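Local coordinates for 462aa long hypothetical selenium-binding protein (Sulfolobus tokodaii, PDB 2ECE) that is of unknown function but folds as a beta propeller and may bind selenium, at residues L27-C32 with I45-V50; G178-D183 with R236-I241; P321-I326 with L335-W340. All blocks are in the same frame, centred on the assembly; numbering follows the deposited sequence.

Contact 1. Residues L27-C32 with I45-V50; sequences LAYVAC and IAVVDV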
ATOM      1  N   LEU A  27      15.561 -10.757  -0.468  1.00 25.72           N
ATOM      2  CA  LEU A  27      15.694  -9.316  -0.303  1.00 24.56           C
ATOM      3  C   LEU A  27      14.373  -8.598  -0.149  1.00 23.59           C
ATOM      4  O   LEU A  27      13.317  -9.112  -0.508  1.00 23.02           O
ATOM      5  CB  LEU A  27      16.406  -8.714  -1.517  1.00 23.74           C
ATOM      6  CG  LEU A  27      17.732  -9.319  -1.949  1.00 25.00           C
ATOM      7  CD1 LEU A  27      18.012  -8.921  -3.394  1.00 27.25           C
ATOM      8  CD2 LEU A  27      18.841  -8.855  -1.009  1.00 25.55           C
ATOM      9  N   ALA A  28      14.463  -7.376   0.366  1.00 23.59           N
ATOM     10  CA  ALA A  28      13.305  -6.521   0.561  1.00 22.34           C
ATOM     11  C   ALA A  28      13.658  -5.140   0.028  1.00 21.68           C
ATOM     12  O   ALA A  28      14.602  -4.505   0.494  1.00 20.60           O
ATOM     13  CB  ALA A  28      12.953  -6.436   2.040  1.00 22.69           C
ATOM     14  N   TYR A  29      12.921  -4.691  -0.977  1.00 21.12           N
ATOM     15  CA  TYR A  29      13.153  -3.376  -1.546  1.00 20.22           C
ATOM     16  C   TYR A  29      12.231  -2.445  -0.769  1.00 18.62           C
ATOM     17  O   TYR A  29      11.051  -2.744  -0.595  1.00 16.71           O
ATOM     18  CB  TYR A  29      12.808  -3.388  -3.037  1.00 20.89           C
ATOM     19  CG  TYR A  29      13.697  -4.316  -3.841  1.00 20.20           C
ATOM     20  CD1 TYR A  29      15.059  -4.049  -3.996  1.00 19.69           C
ATOM     21  CD2 TYR A  29      13.178  -5.466  -4.443  1.00 18.90           C
ATOM     22  CE1 TYR A  29      15.886  -4.903  -4.734  1.00 19.80           C
ATOM     23  CE2 TYR A  29      13.994  -6.326  -5.184  1.00 20.64           C
ATOM     24  CZ  TYR A  29      15.347  -6.035  -5.327  1.00 21.84           C
ATOM     25  OH  TYR A  29      16.154  -6.864  -6.079  1.00 22.22           O
ATOM     26  N   VAL A  30      12.766  -1.326  -0.290  1.00 18.12           N
ATOM     27  CA  VAL A  30      11.956  -0.410   0.501  1.00 17.91           C
ATOM     28  C   VAL A  30      11.982   1.021  -0.015  1.00 18.16           C
ATOM     29  O   VAL A  30      13.049   1.603  -0.223  1.00 17.12           O
ATOM     30  CB  VAL A  30      12.423  -0.421   1.974  1.00 18.44           C
ATOM     31  CG1 VAL A  30      11.469   0.392   2.844  1.00 17.79           C
ATOM     32  CG2 VAL A  30      12.516  -1.868   2.473  1.00 18.77           C
ATOM     33  N   ALA A  31      10.798   1.586  -0.218  1.00 17.43           N
ATOM     34  CA  ALA A  31      10.699   2.959  -0.686  1.00 18.81           C
ATOM     35  C   ALA A  31      11.014   3.856   0.508  1.00 17.78           C
ATOM     36  O   ALA A  31      10.307   3.819   1.519  1.00 18.75           O
ATOM     37  CB  ALA A  31       9.295   3.237  -1.200  1.00 17.15           C
ATOM     38  N   CYS A  32      12.080   4.644   0.396  1.00 18.67           N
ATOM     39  CA  CYS A  32      12.489   5.543   1.479  1.00 19.23           C
ATOM     40  C   CYS A  32      12.482   7.004   1.039  1.00 21.26           C
ATOM     41  O   CYS A  32      12.747   7.307  -0.118  1.00 21.18           O
ATOM     42  CB  CYS A  32      13.884   5.162   1.974  1.00 19.53           C
ATOM     43  SG  CYS A  32      13.931   3.537   2.763  1.00 19.91           S
ATOM     44  N   ILE A  45      15.505   4.015  -3.006  1.00 20.92           N
ATOM     45  CA  ILE A  45      15.000   2.663  -2.811  1.00 21.06           C
ATOM     46  C   ILE A  45      16.104   1.949  -2.051  1.00 21.80           C
ATOM     47  O   ILE A  45      17.253   1.909  -2.499  1.00 22.33           O
ATOM     48  CB  ILE A  45      14.771   1.920  -4.146  1.00 20.73           C
ATOM     49  CG1 ILE A  45      13.512   2.452  -4.838  1.00 18.18           C
ATOM     50  CG2 ILE A  45      14.646   0.409  -3.883  1.00 20.11           C
ATOM     51  CD1 ILE A  45      12.213   2.060  -4.145  1.00 18.10           C
ATOM     52  N   ALA A  46      15.769   1.404  -0.891  1.00 21.50           N
ATOM     53  CA  ALA A  46      16.768   0.701  -0.105  1.00 21.23           C
ATOM     54  C   ALA A  46      16.665  -0.789  -0.364  1.00 22.40           C
ATOM     55  O   ALA A  46      15.563  -1.327  -0.497  1.00 21.70           O
ATOM     56  CB  ALA A  46      16.564   0.987   1.371  1.00 22.62           C
ATOM     57  N   VAL A  47      17.818  -1.447  -0.455  1.00 22.78           N
ATOM     58  CA  VAL A  47      17.854  -2.884  -0.671  1.00 22.25           C
ATOM     59  C   VAL A  47      18.253  -3.510   0.659  1.00 21.86           C
ATOM     60  O   VAL A  47      19.378  -3.334   1.121  1.00 23.79           O
ATOM     61  CB  VAL A  47      18.888  -3.275  -1.746  1.00 21.09           C
ATOM     62  CG1 VAL A  47      18.857  -4.778  -1.966  1.00 20.83           C
ATOM     63  CG2 VAL A  47      18.585  -2.545  -3.051  1.00 19.43           C
ATOM     64  N   VAL A  48      17.319  -4.227   1.276  1.00 22.06           N
ATOM     65  CA  VAL A  48      17.555  -4.868   2.561  1.00 22.44           C
ATOM     66  C   VAL A  48      17.709  -6.383   2.438  1.00 24.11           C
ATOM     67  O   VAL A  48      16.862  -7.059   1.834  1.00 22.22           O
ATOM     68  CB  VAL A  48      16.403  -4.566   3.548  1.00 22.42           C
ATOM     69  CG1 VAL A  48      16.638  -5.285   4.864  1.00 23.48           C
ATOM     70  CG2 VAL A  48      16.306  -3.063   3.786  1.00 22.53           C
ATOM     71  N   ASP A  49      18.803  -6.898   3.005  1.00 23.68           N
ATOM     72  CA  ASP A  49      19.087  -8.331   2.990  1.00 25.02           C
ATOM     73  C   ASP A  49      18.172  -8.906   4.050  1.00 24.51           C
ATOM     74  O   ASP A  49      18.266  -8.582   5.240  1.00 24.82           O
ATOM     75  CB  ASP A  49      20.544  -8.632   3.358  1.00 26.01           C
ATOM     76  CG  ASP A  49      20.925 -10.080   3.078  1.00 28.11           C
ATOM     77  OD1 ASP A  49      20.063 -10.972   3.258  1.00 24.04           O
ATOM     78  OD2 ASP A  49      22.088 -10.323   2.678  1.00 29.85           O
ATOM     79  N   VAL A  50      17.289  -9.782   3.605  1.00 24.82           N
ATOM     80  CA  VAL A  50      16.303 -10.355   4.480  1.00 24.60           C
ATOM     81  C   VAL A  50      16.409 -11.870   4.724  1.00 25.35           C
ATOM     82  O   VAL A  50      15.505 -12.479   5.296  1.00 24.26           O
ATOM     83  CB  VAL A  50      14.914  -9.903   3.933  1.00 27.37           C
ATOM     84  CG1 VAL A  50      14.058 -11.068   3.513  1.00 26.22           C
ATOM     85  CG2 VAL A  50      14.238  -9.017   4.947  1.00 26.38           C
TER

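Contact 2. Residues G178-D183 with R236-I241; sequences GKWEID and RKRKRI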
ATOM      1  N   GLY A 178      -1.774   6.573 -21.438  1.00 24.29           N
ATOM      2  CA  GLY A 178      -2.804   7.563 -21.178  1.00 23.07           C
ATOM      3  C   GLY A 178      -3.771   7.093 -20.109  1.00 23.20           C
ATOM      4  O   GLY A 178      -3.484   6.134 -19.391  1.00 22.84           O
ATOM      5  N   LYS A 179      -4.911   7.771 -20.006  1.00 22.41           N
ATOM      6  CA  LYS A 179      -5.940   7.425 -19.032  1.00 22.23           C
ATOM      7  C   LYS A 179      -6.537   6.059 -19.314  1.00 21.65           C
ATOM      8  O   LYS A 179      -6.733   5.681 -20.468  1.00 21.52           O
ATOM      9  CB  LYS A 179      -7.081   8.449 -19.051  1.00 22.58           C
ATOM     10  CG  LYS A 179      -6.803   9.775 -18.377  1.00 25.04           C
ATOM     11  CD  LYS A 179      -8.116  10.536 -18.179  1.00 25.73           C
ATOM     12  CE  LYS A 179      -7.882  11.913 -17.588  1.00 25.59           C
ATOM     13  NZ  LYS A 179      -7.009  12.710 -18.493  1.00 22.51           N
ATOM     14  N   TRP A 180      -6.837   5.321 -18.255  1.00 19.27           N
ATOM     15  CA  TRP A 180      -7.449   4.008 -18.411  1.00 18.80           C
ATOM     16  C   TRP A 180      -8.963   4.139 -18.574  1.00 18.73           C
ATOM     17  O   TRP A 180      -9.585   3.365 -19.303  1.00 18.36           O
ATOM     18  CB  TRP A 180      -7.163   3.141 -17.190  1.00 18.86           C
ATOM     19  CG  TRP A 180      -7.966   1.882 -17.156  1.00 20.93           C
ATOM     20  CD1 TRP A 180      -7.784   0.767 -17.923  1.00 20.56           C
ATOM     21  CD2 TRP A 180      -9.105   1.621 -16.328  1.00 21.51           C
ATOM     22  NE1 TRP A 180      -8.739  -0.177 -17.619  1.00 19.74           N
ATOM     23  CE2 TRP A 180      -9.560   0.321 -16.641  1.00 21.01           C
ATOM     24  CE3 TRP A 180      -9.782   2.359 -15.345  1.00 22.58           C
ATOM     25  CZ2 TRP A 180     -10.670  -0.259 -16.011  1.00 22.10           C
ATOM     26  CZ3 TRP A 180     -10.887   1.781 -14.718  1.00 20.59           C
ATOM     27  CH2 TRP A 180     -11.315   0.483 -15.053  1.00 22.67           C
ATOM     28  N   GLU A 181      -9.543   5.125 -17.897  1.00 20.03           N
ATOM     29  CA  GLU A 181     -10.989   5.340 -17.925  1.00 20.62           C
ATOM     30  C   GLU A 181     -11.563   5.781 -19.263  1.00 21.24           C
ATOM     31  O   GLU A 181     -11.057   6.712 -19.893  1.00 19.85           O
ATOM     32  CB  GLU A 181     -11.407   6.381 -16.878  1.00 21.25           C
ATOM     33  CG  GLU A 181     -11.011   6.083 -15.434  1.00 20.77           C
ATOM     34  CD  GLU A 181      -9.566   6.442 -15.145  1.00 23.72           C
ATOM     35  OE1 GLU A 181      -8.915   7.051 -16.024  1.00 24.54           O
ATOM     36  OE2 GLU A 181      -9.082   6.125 -14.040  1.00 22.10           O
ATOM     37  N   ILE A 182     -12.633   5.111 -19.680  1.00 21.59           N
ATOM     38  CA  ILE A 182     -13.333   5.463 -20.909  1.00 23.14           C
ATOM     39  C   ILE A 182     -14.634   6.144 -20.472  1.00 24.05           C
ATOM     40  O   ILE A 182     -15.055   7.141 -21.061  1.00 25.06           O
ATOM     41  CB  ILE A 182     -13.646   4.210 -21.773  1.00 23.72           C
ATOM     42  CG1 ILE A 182     -12.372   3.736 -22.485  1.00 21.54           C
ATOM     43  CG2 ILE A 182     -14.711   4.538 -22.822  1.00 24.59           C
ATOM     44  CD1 ILE A 182     -11.818   4.755 -23.479  1.00 21.19           C
ATOM     45  N   ASP A 183     -15.245   5.612 -19.414  1.00 23.93           N
ATOM     46  CA  ASP A 183     -16.492   6.151 -18.864  1.00 24.32           C
ATOM     47  C   ASP A 183     -16.423   6.044 -17.342  1.00 22.19           C
ATOM     48  O   ASP A 183     -16.704   4.986 -16.782  1.00 21.46           O
ATOM     49  CB  ASP A 183     -17.695   5.348 -19.378  1.00 23.00           C
ATOM     50  CG  ASP A 183     -19.020   5.879 -18.851  1.00 24.62           C
ATOM     51  OD1 ASP A 183     -19.014   6.696 -17.905  1.00 24.35           O
ATOM     52  OD2 ASP A 183     -20.075   5.470 -19.380  1.00 26.46           O
ATOM     53  N   ARG A 236     -12.634  -4.684 -18.713  1.00 30.58           N
ATOM     54  CA  ARG A 236     -12.514  -4.718 -20.157  1.00 33.13           C
ATOM     55  C   ARG A 236     -13.038  -3.479 -20.875  1.00 31.80           C
ATOM     56  O   ARG A 236     -12.344  -2.911 -21.716  1.00 31.63           O
ATOM     57  CB  ARG A 236     -13.235  -5.934 -20.689  1.00 36.46           C
ATOM     58  CG  ARG A 236     -13.181  -6.026 -22.164  1.00 42.76           C
ATOM     59  CD  ARG A 236     -14.139  -7.054 -22.620  1.00 48.07           C
ATOM     60  NE  ARG A 236     -13.812  -7.444 -23.968  1.00 54.27           N
ATOM     61  CZ  ARG A 236     -14.724  -7.712 -24.882  1.00 57.28           C
ATOM     62  NH1 ARG A 236     -16.016  -7.639 -24.570  1.00 58.20           N
ATOM     63  NH2 ARG A 236     -14.340  -7.982 -26.121  1.00 59.12           N
ATOM     64  N   LYS A 237     -14.261  -3.076 -20.556  1.00 30.62           N
ATOM     65  CA  LYS A 237     -14.856  -1.910 -21.193  1.00 29.33           C
ATOM     66  C   LYS A 237     -14.369  -0.600 -20.584  1.00 27.32           C
ATOM     67  O   LYS A 237     -14.709   0.475 -21.077  1.00 25.55           O
ATOM     68  CB  LYS A 237     -16.384  -1.980 -21.121  1.00 32.33           C
ATOM     69  CG  LYS A 237     -17.021  -3.088 -21.970  1.00 36.40           C
ATOM     70  CD  LYS A 237     -16.754  -2.896 -23.460  1.00 38.66           C
ATOM     71  CE  LYS A 237     -17.772  -3.644 -24.319  1.00 40.87           C
ATOM     72  NZ  LYS A 237     -19.089  -2.939 -24.372  1.00 43.82           N
ATOM     73  N   ARG A 238     -13.582  -0.691 -19.509  1.00 24.08           N
ATOM     74  CA  ARG A 238     -13.024   0.495 -18.861  1.00 21.29           C
ATOM     75  C   ARG A 238     -14.131   1.473 -18.480  1.00 22.28           C
ATOM     76  O   ARG A 238     -14.011   2.683 -18.671  1.00 21.64           O
ATOM     77  CB  ARG A 238     -12.014   1.147 -19.816  1.00 22.01           C
ATOM     78  CG  ARG A 238     -10.897   0.169 -20.219  1.00 20.66           C
ATOM     79  CD  ARG A 238     -10.214   0.543 -21.523  1.00 20.20           C
ATOM     80  NE  ARG A 238      -9.470   1.797 -21.460  1.00 19.22           N
ATOM     81  CZ  ARG A 238      -8.890   2.360 -22.517  1.00 21.05           C
ATOM     82  NH1 ARG A 238      -8.972   1.771 -23.704  1.00 17.41           N
ATOM     83  NH2 ARG A 238      -8.231   3.507 -22.394  1.00 20.04           N
ATOM     84  N   LYS A 239     -15.192   0.925 -17.895  1.00 22.40           N
ATOM     85  CA  LYS A 239     -16.365   1.697 -17.513  1.00 25.06           C
ATOM     86  C   LYS A 239     -16.764   1.460 -16.050  1.00 23.46           C
ATOM     87  O   LYS A 239     -16.737   0.332 -15.563  1.00 22.43           O
ATOM     88  CB  LYS A 239     -17.502   1.320 -18.477  1.00 27.84           C
ATOM     89  CG  LYS A 239     -18.895   1.814 -18.137  1.00 33.20           C
ATOM     90  CD  LYS A 239     -19.812   1.726 -19.367  1.00 36.90           C
ATOM     91  CE  LYS A 239     -19.849   0.323 -19.992  1.00 40.18           C
ATOM     92  NZ  LYS A 239     -19.080   0.207 -21.277  1.00 41.65           N
ATOM     93  N   ARG A 240     -17.114   2.534 -15.350  1.00 23.49           N
ATOM     94  CA  ARG A 240     -17.526   2.441 -13.952  1.00 25.27           C
ATOM     95  C   ARG A 240     -18.967   1.920 -13.955  1.00 26.73           C
ATOM     96  O   ARG A 240     -19.856   2.558 -14.513  1.00 26.02           O
ATOM     97  CB  ARG A 240     -17.449   3.828 -13.300  1.00 23.33           C
ATOM     98  CG  ARG A 240     -17.203   3.830 -11.778  1.00 24.70           C
ATOM     99  CD  ARG A 240     -18.430   3.376 -11.005  1.00 21.81           C
ATOM    100  NE  ARG A 240     -19.581   4.229 -11.299  1.00 23.18           N
ATOM    101  CZ  ARG A 240     -19.830   5.399 -10.715  1.00 23.99           C
ATOM    102  NH1 ARG A 240     -19.012   5.874  -9.786  1.00 23.18           N
ATOM    103  NH2 ARG A 240     -20.901   6.105 -11.070  1.00 21.92           N
ATOM    104  N   ILE A 241     -19.208   0.767 -13.341  1.00 28.19           N
ATOM    105  CA  ILE A 241     -20.558   0.210 -13.352  1.00 30.11           C
ATOM    106  C   ILE A 241     -21.373   0.408 -12.081  1.00 30.17           C
ATOM    107  O   ILE A 241     -22.601   0.414 -12.133  1.00 30.58           O
ATOM    108  CB  ILE A 241     -20.545  -1.296 -13.676  1.00 31.51           C
ATOM    109  CG1 ILE A 241     -19.655  -2.032 -12.677  1.00 33.84           C
ATOM    110  CG2 ILE A 241     -20.063  -1.518 -15.109  1.00 31.59           C
ATOM    111  CD1 ILE A 241     -19.963  -3.516 -12.561  1.00 36.42           C
TER
HETATM  112  O   HOH W   1     -20.304   4.824 -15.987  1.00 31.44           O

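Contact 3. Residues P321-I326 with L335-W340; sequences PLVTDI and LYLSLW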
ATOM      1  N   PRO A 321      -7.486   4.994  16.095  1.00 24.10           N
ATOM      2  CA  PRO A 321      -6.613   3.888  15.714  1.00 23.17           C
ATOM      3  C   PRO A 321      -5.879   4.217  14.417  1.00 21.66           C
ATOM      4  O   PRO A 321      -4.720   3.847  14.247  1.00 21.19           O
ATOM      5  CB  PRO A 321      -7.585   2.718  15.561  1.00 23.95           C
ATOM      6  CG  PRO A 321      -8.862   3.397  15.151  1.00 24.66           C
ATOM      7  CD  PRO A 321      -8.897   4.572  16.094  1.00 24.55           C
ATOM      8  N   LEU A 322      -6.557   4.945  13.530  1.00 21.72           N
ATOM      9  CA  LEU A 322      -6.004   5.328  12.231  1.00 21.45           C
ATOM     10  C   LEU A 322      -5.457   4.120  11.485  1.00 21.37           C
ATOM     11  O   LEU A 322      -4.247   3.998  11.274  1.00 20.93           O
ATOM     12  CB  LEU A 322      -4.893   6.371  12.386  1.00 20.24           C
ATOM     13  CG  LEU A 322      -5.274   7.730  12.982  1.00 19.79           C
ATOM     14  CD1 LEU A 322      -4.023   8.602  13.095  1.00 18.96           C
ATOM     15  CD2 LEU A 322      -6.326   8.399  12.109  1.00 18.16           C
ATOM     16  N   VAL A 323      -6.354   3.217  11.107  1.00 21.29           N
ATOM     17  CA  VAL A 323      -5.959   2.032  10.354  1.00 22.30           C
ATOM     18  C   VAL A 323      -5.711   2.521   8.934  1.00 21.10           C
ATOM     19  O   VAL A 323      -6.657   2.843   8.212  1.00 22.07           O
ATOM     20  CB  VAL A 323      -7.079   0.972  10.363  1.00 21.26           C
ATOM     21  CG1 VAL A 323      -6.708  -0.196   9.450  1.00 22.31           C
ATOM     22  CG2 VAL A 323      -7.295   0.466  11.798  1.00 21.32           C
ATOM     23  N   THR A 324      -4.438   2.585   8.546  1.00 20.64           N
ATOM     24  CA  THR A 324      -4.053   3.078   7.225  1.00 20.01           C
ATOM     25  C   THR A 324      -3.692   2.025   6.171  1.00 19.95           C
ATOM     26  O   THR A 324      -3.723   2.317   4.974  1.00 18.45           O
ATOM     27  CB  THR A 324      -2.872   4.054   7.343  1.00 19.59           C
ATOM     28  OG1 THR A 324      -1.810   3.424   8.068  1.00 19.39           O
ATOM     29  CG2 THR A 324      -3.297   5.326   8.069  1.00 19.97           C
ATOM     30  N   ASP A 325      -3.332   0.819   6.599  1.00 18.07           N
ATOM     31  CA  ASP A 325      -2.996  -0.236   5.650  1.00 18.79           C
ATOM     32  C   ASP A 325      -3.543  -1.599   6.073  1.00 20.42           C
ATOM     33  O   ASP A 325      -3.741  -1.865   7.263  1.00 19.88           O
ATOM     34  CB  ASP A 325      -1.473  -0.340   5.464  1.00 17.56           C
ATOM     35  CG  ASP A 325      -1.088  -1.237   4.286  1.00 18.95           C
ATOM     36  OD1 ASP A 325      -1.696  -1.080   3.214  1.00 17.82           O
ATOM     37  OD2 ASP A 325      -0.177  -2.084   4.419  1.00 20.07           O
ATOM     38  N   ILE A 326      -3.804  -2.447   5.080  1.00 18.51           N
ATOM     39  CA  ILE A 326      -4.287  -3.807   5.310  1.00 19.35           C
ATOM     40  C   ILE A 326      -3.609  -4.708   4.284  1.00 20.17           C
ATOM     41  O   ILE A 326      -3.198  -4.244   3.212  1.00 18.84           O
ATOM     42  CB  ILE A 326      -5.827  -3.941   5.137  1.00 18.70           C
ATOM     43  CG1 ILE A 326      -6.257  -3.398   3.772  1.00 18.24           C
ATOM     44  CG2 ILE A 326      -6.541  -3.234   6.270  1.00 18.98           C
ATOM     45  CD1 ILE A 326      -7.671  -3.793   3.367  1.00 16.39           C
ATOM     46  N   LEU A 335      -6.032 -11.516   7.841  1.00 22.19           N
ATOM     47  CA  LEU A 335      -6.145 -10.122   7.435  1.00 23.64           C
ATOM     48  C   LEU A 335      -5.288  -9.364   8.453  1.00 22.56           C
ATOM     49  O   LEU A 335      -5.502  -9.490   9.659  1.00 24.73           O
ATOM     50  CB  LEU A 335      -7.614  -9.684   7.531  1.00 23.77           C
ATOM     51  CG  LEU A 335      -8.228  -8.566   6.673  1.00 27.73           C
ATOM     52  CD1 LEU A 335      -9.157  -7.733   7.549  1.00 25.40           C
ATOM     53  CD2 LEU A 335      -7.155  -7.694   6.050  1.00 27.00           C
ATOM     54  N   TYR A 336      -4.291  -8.620   7.988  1.00 22.52           N
ATOM     55  CA  TYR A 336      -3.442  -7.868   8.906  1.00 22.50           C
ATOM     56  C   TYR A 336      -3.744  -6.388   8.771  1.00 23.03           C
ATOM     57  O   TYR A 336      -3.945  -5.899   7.662  1.00 20.19           O
ATOM     58  CB  TYR A 336      -1.961  -8.123   8.617  1.00 23.59           C
ATOM     59  CG  TYR A 336      -1.535  -9.551   8.858  1.00 24.26           C
ATOM     60  CD1 TYR A 336      -1.714 -10.528   7.876  1.00 25.42           C
ATOM     61  CD2 TYR A 336      -0.986  -9.936  10.083  1.00 25.03           C
ATOM     62  CE1 TYR A 336      -1.354 -11.860   8.110  1.00 25.58           C
ATOM     63  CE2 TYR A 336      -0.626 -11.262  10.331  1.00 24.91           C
ATOM     64  CZ  TYR A 336      -0.813 -12.218   9.342  1.00 25.99           C
ATOM     65  OH  TYR A 336      -0.473 -13.530   9.591  1.00 26.60           O
ATOM     66  N   LEU A 337      -3.797  -5.684   9.899  1.00 22.93           N
ATOM     67  CA  LEU A 337      -4.064  -4.254   9.875  1.00 23.82           C
ATOM     68  C   LEU A 337      -2.989  -3.549  10.674  1.00 24.85           C
ATOM     69  O   LEU A 337      -2.419  -4.114  11.611  1.00 23.46           O
ATOM     70  CB  LEU A 337      -5.403  -3.887  10.537  1.00 26.77           C
ATOM     71  CG  LEU A 337      -6.720  -4.666  10.577  1.00 27.78           C
ATOM     72  CD1 LEU A 337      -7.789  -3.719  11.121  1.00 28.16           C
ATOM     73  CD2 LEU A 337      -7.122  -5.176   9.217  1.00 29.94           C
ATOM     74  N   SER A 338      -2.719  -2.302  10.308  1.00 23.93           N
ATOM     75  CA  SER A 338      -1.762  -1.505  11.047  1.00 22.55           C
ATOM     76  C   SER A 338      -2.600  -0.394  11.670  1.00 23.19           C
ATOM     77  O   SER A 338      -3.583   0.060  11.078  1.00 21.94           O
ATOM     78  CB  SER A 338      -0.701  -0.916  10.113  1.00 22.27           C
ATOM     79  OG  SER A 338      -1.278  -0.017   9.177  1.00 22.52           O
ATOM     80  N   LEU A 339      -2.247   0.009  12.884  1.00 24.31           N
ATOM     81  CA  LEU A 339      -2.951   1.089  13.558  1.00 24.03           C
ATOM     82  C   LEU A 339      -1.880   2.145  13.747  1.00 24.54           C
ATOM     83  O   LEU A 339      -1.101   2.098  14.697  1.00 22.07           O
ATOM     84  CB  LEU A 339      -3.511   0.644  14.915  1.00 25.56           C
ATOM     85  CG  LEU A 339      -4.872  -0.062  14.949  1.00 27.29           C
ATOM     86  CD1 LEU A 339      -4.751  -1.465  14.371  1.00 27.79           C
ATOM     87  CD2 LEU A 339      -5.371  -0.129  16.393  1.00 28.02           C
ATOM     88  N   TRP A 340      -1.843   3.085  12.813  1.00 23.77           N
ATOM     89  CA  TRP A 340      -0.855   4.148  12.812  1.00 22.21           C
ATOM     90  C   TRP A 340      -1.057   5.179  13.918  1.00 23.01           C
ATOM     91  O   TRP A 340      -0.151   5.949  14.218  1.00 22.15           O
ATOM     92  CB  TRP A 340      -0.877   4.838  11.450  1.00 21.73           C
ATOM     93  CG  TRP A 340       0.305   5.702  11.198  1.00 22.21           C
ATOM     94  CD1 TRP A 340       1.608   5.301  11.085  1.00 22.71           C
ATOM     95  CD2 TRP A 340       0.295   7.112  10.959  1.00 22.23           C
ATOM     96  NE1 TRP A 340       2.411   6.382  10.781  1.00 21.28           N
ATOM     97  CE2 TRP A 340       1.629   7.505  10.702  1.00 21.81           C
ATOM     98  CE3 TRP A 340      -0.714   8.087  10.942  1.00 22.64           C
ATOM     99  CZ2 TRP A 340       1.978   8.824  10.421  1.00 21.81           C
ATOM    100  CZ3 TRP A 340      -0.362   9.406  10.661  1.00 23.11           C
ATOM    101  CH2 TRP A 340       0.971   9.758  10.409  1.00 22.33           C
TER

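Contact 1. Residues L27-C32 with I45-V50
Tyr-29 and Val-47 face each other as a non-hydrogen-bonded pair in an antiparallel beta hairpin, part of one propeller blade. The strands are 27-33 and 44-49. Strand 443-449, from the far end of the chain, lies on the other side of 27-33. One blade is thus built from both ends of the chain, the closure familiar from beta propellers.

The backbones are held by two doubly bonded pairs, Ala-28 with Val-48 and Val-30 with Ala-46. The straightest bond runs from Ala-46 N to Val-30 O, 2.8 Å and 171° at the hydrogen.

The Tyr-29 side chain can be followed outward. Its CB is 4.3 Å from Ile-45 CG2. CG is anti to the carbonyl carbon (chi1 -64°), and the ring lies alongside Val-47. One ring edge takes up Val-47 CG2 in plane, with Tyr-29 CD1 to Val-47 CG2 at 3.9 Å. Farther along, Tyr-29 CE1 meets Val-47 CG1 at 4.1 Å. The tip, OH, hydrogen-bonds Pro-117 O, which fixes the far end of the ring. Val-47 CG1 also reaches Leu-27 CD2, at 4.2 Å, so this valine touches both Leu-27 and Tyr-29, two residues apart on the facing strand.

The face carrying Ala-28, Val-30, Ala-46 and Val-48 holds only alanines and valines from these pairs. Val-48 there touches Phe-435 and Val-437 of strand 429-438. Val-50, just past the strand, brings CG2 to 4.1 Å from Ala-28 CB. At the other end of the hairpin, Cys-32 SG rests 3.9 Å from Ala-46 CB.

Contact 2. Residues G178-D183 with R236-I241
The Trp-180 indole carries Arg-238 over one face, with Arg-238 CB 4.0 Å above the ring plane and to one side of the ring centre. The guanidinium of Arg-238 is turned 34° from the indole. Ile-182 CG1 lies over one guanidinium face, 3.6 Å from its plane. Two carbonyl oxygens line the guanidinium edge. Arg-238 NE gives a short, straight bond to Trp-180 O, 2.7 Å and 163°. Arg-238 NH2 reaches Lys-179 O at 3.3 Å and adds a weak bond to Trp-180 O. The arginine chain is bent at chi3 (66°), which brings NE and NH2 back to these carbonyls. The indole also meets Tyr-151 edge to face and the ring of Trp-233.

Arg-238 and Lys-239 together lie opposite the single residue Asp-234, a G1 beta bulge. The bulge stands at the start of strand 239-245, the last strand of its propeller blade. Segment 178-183 leaves strand 176-179, the last strand of the preceding blade. The contact therefore ties two blades together.

Arg-238 O takes two backbone donors, Ile-182 N at 3.0 Å and Asp-183 N at 3.3 Å. Arg-240 N then bonds to Asp-183 O at 2.9 Å. An alanine in place of Arg-238 would keep CB over the indole but would probably leave the carbonyls of Lys-179 and Trp-180 without these donors and Ile-182 CG1 without the guanidinium it covers.

Asp-183 OD2 lies 3.8 Å from Lys-239 CD, but the lysine amine makes no salt bridge with it. Asp-183 OD1 bonds to Gly-185 N. A water donates to Arg-240 O and, weakly, to Asp-183 OD1.

Contact 3. Residues P321-I326 with L335-W340
Ile-326 and Leu-337 form a non-hydrogen-bonded antiparallel pair between strands 326-328 and 334-339 of one propeller blade. This is the tight, apolar side. The two side chains lie side by side, with Ile-326 CG2 3.6 Å from Leu-337 CD2. With CG1 of Ile-326 between the backbone N and the carbonyl carbon (chi1 54°), CG2 is the branch turned to the leucine. Val-323 CG1 joins them, 4.0 Å from Leu-337 CD1. Pro-321 CB closes the row at 3.7 Å from Leu-339 CD2.

The polar side is looser, though still buried. Thr-324 OG1 and Ser-338 OG come near each other without bonding. Thr-324 OG1 bonds to Gln-384 OE1, and Ser-338 OG to Gln-384 O. Asp-325 N makes a weak bond to Ser-338 OG, at 3.4 Å.

The backbones are joined unevenly. Ser-338 N bonds to Asp-325 O at 3.2 Å. Trp-340 N bonds to Leu-322 O at 3.0 Å, from 42° above the carbonyl plane. Ser-338 O is buried without a hydrogen-bond donor. It receives the CA-H of Val-323, 3.2 Å from Val-323 CA.

Trp-340 NE1 bonds to Asn-399 O, and its ring meets Tyr-410 edge to face. The apolar row packs on Ile-282 of strand 280-288 and Ile-300 of strand 291-304, while strand 344-349 continues the sheet beyond 334-339.

The three contacts use different strands and do not touch. Contacts 1 and 3 are core. Each joins neighbouring parts of one blade, and all their touching residues are buried. Contact 2 is partly exposed and joins two blades. It lies about 34 Å from contact 1, centre to centre, on the opposite side of the chain's centre. The chemistry follows the place. Contact 1 is a regular hairpin with paired backbone bonds and apolar side chains. Contact 3 is also apolar on one side, but its backbone pairing is irregular. Contact 2 combines an arginine that grips carbonyls with three backbone bonds; a water adds a weaker bridge.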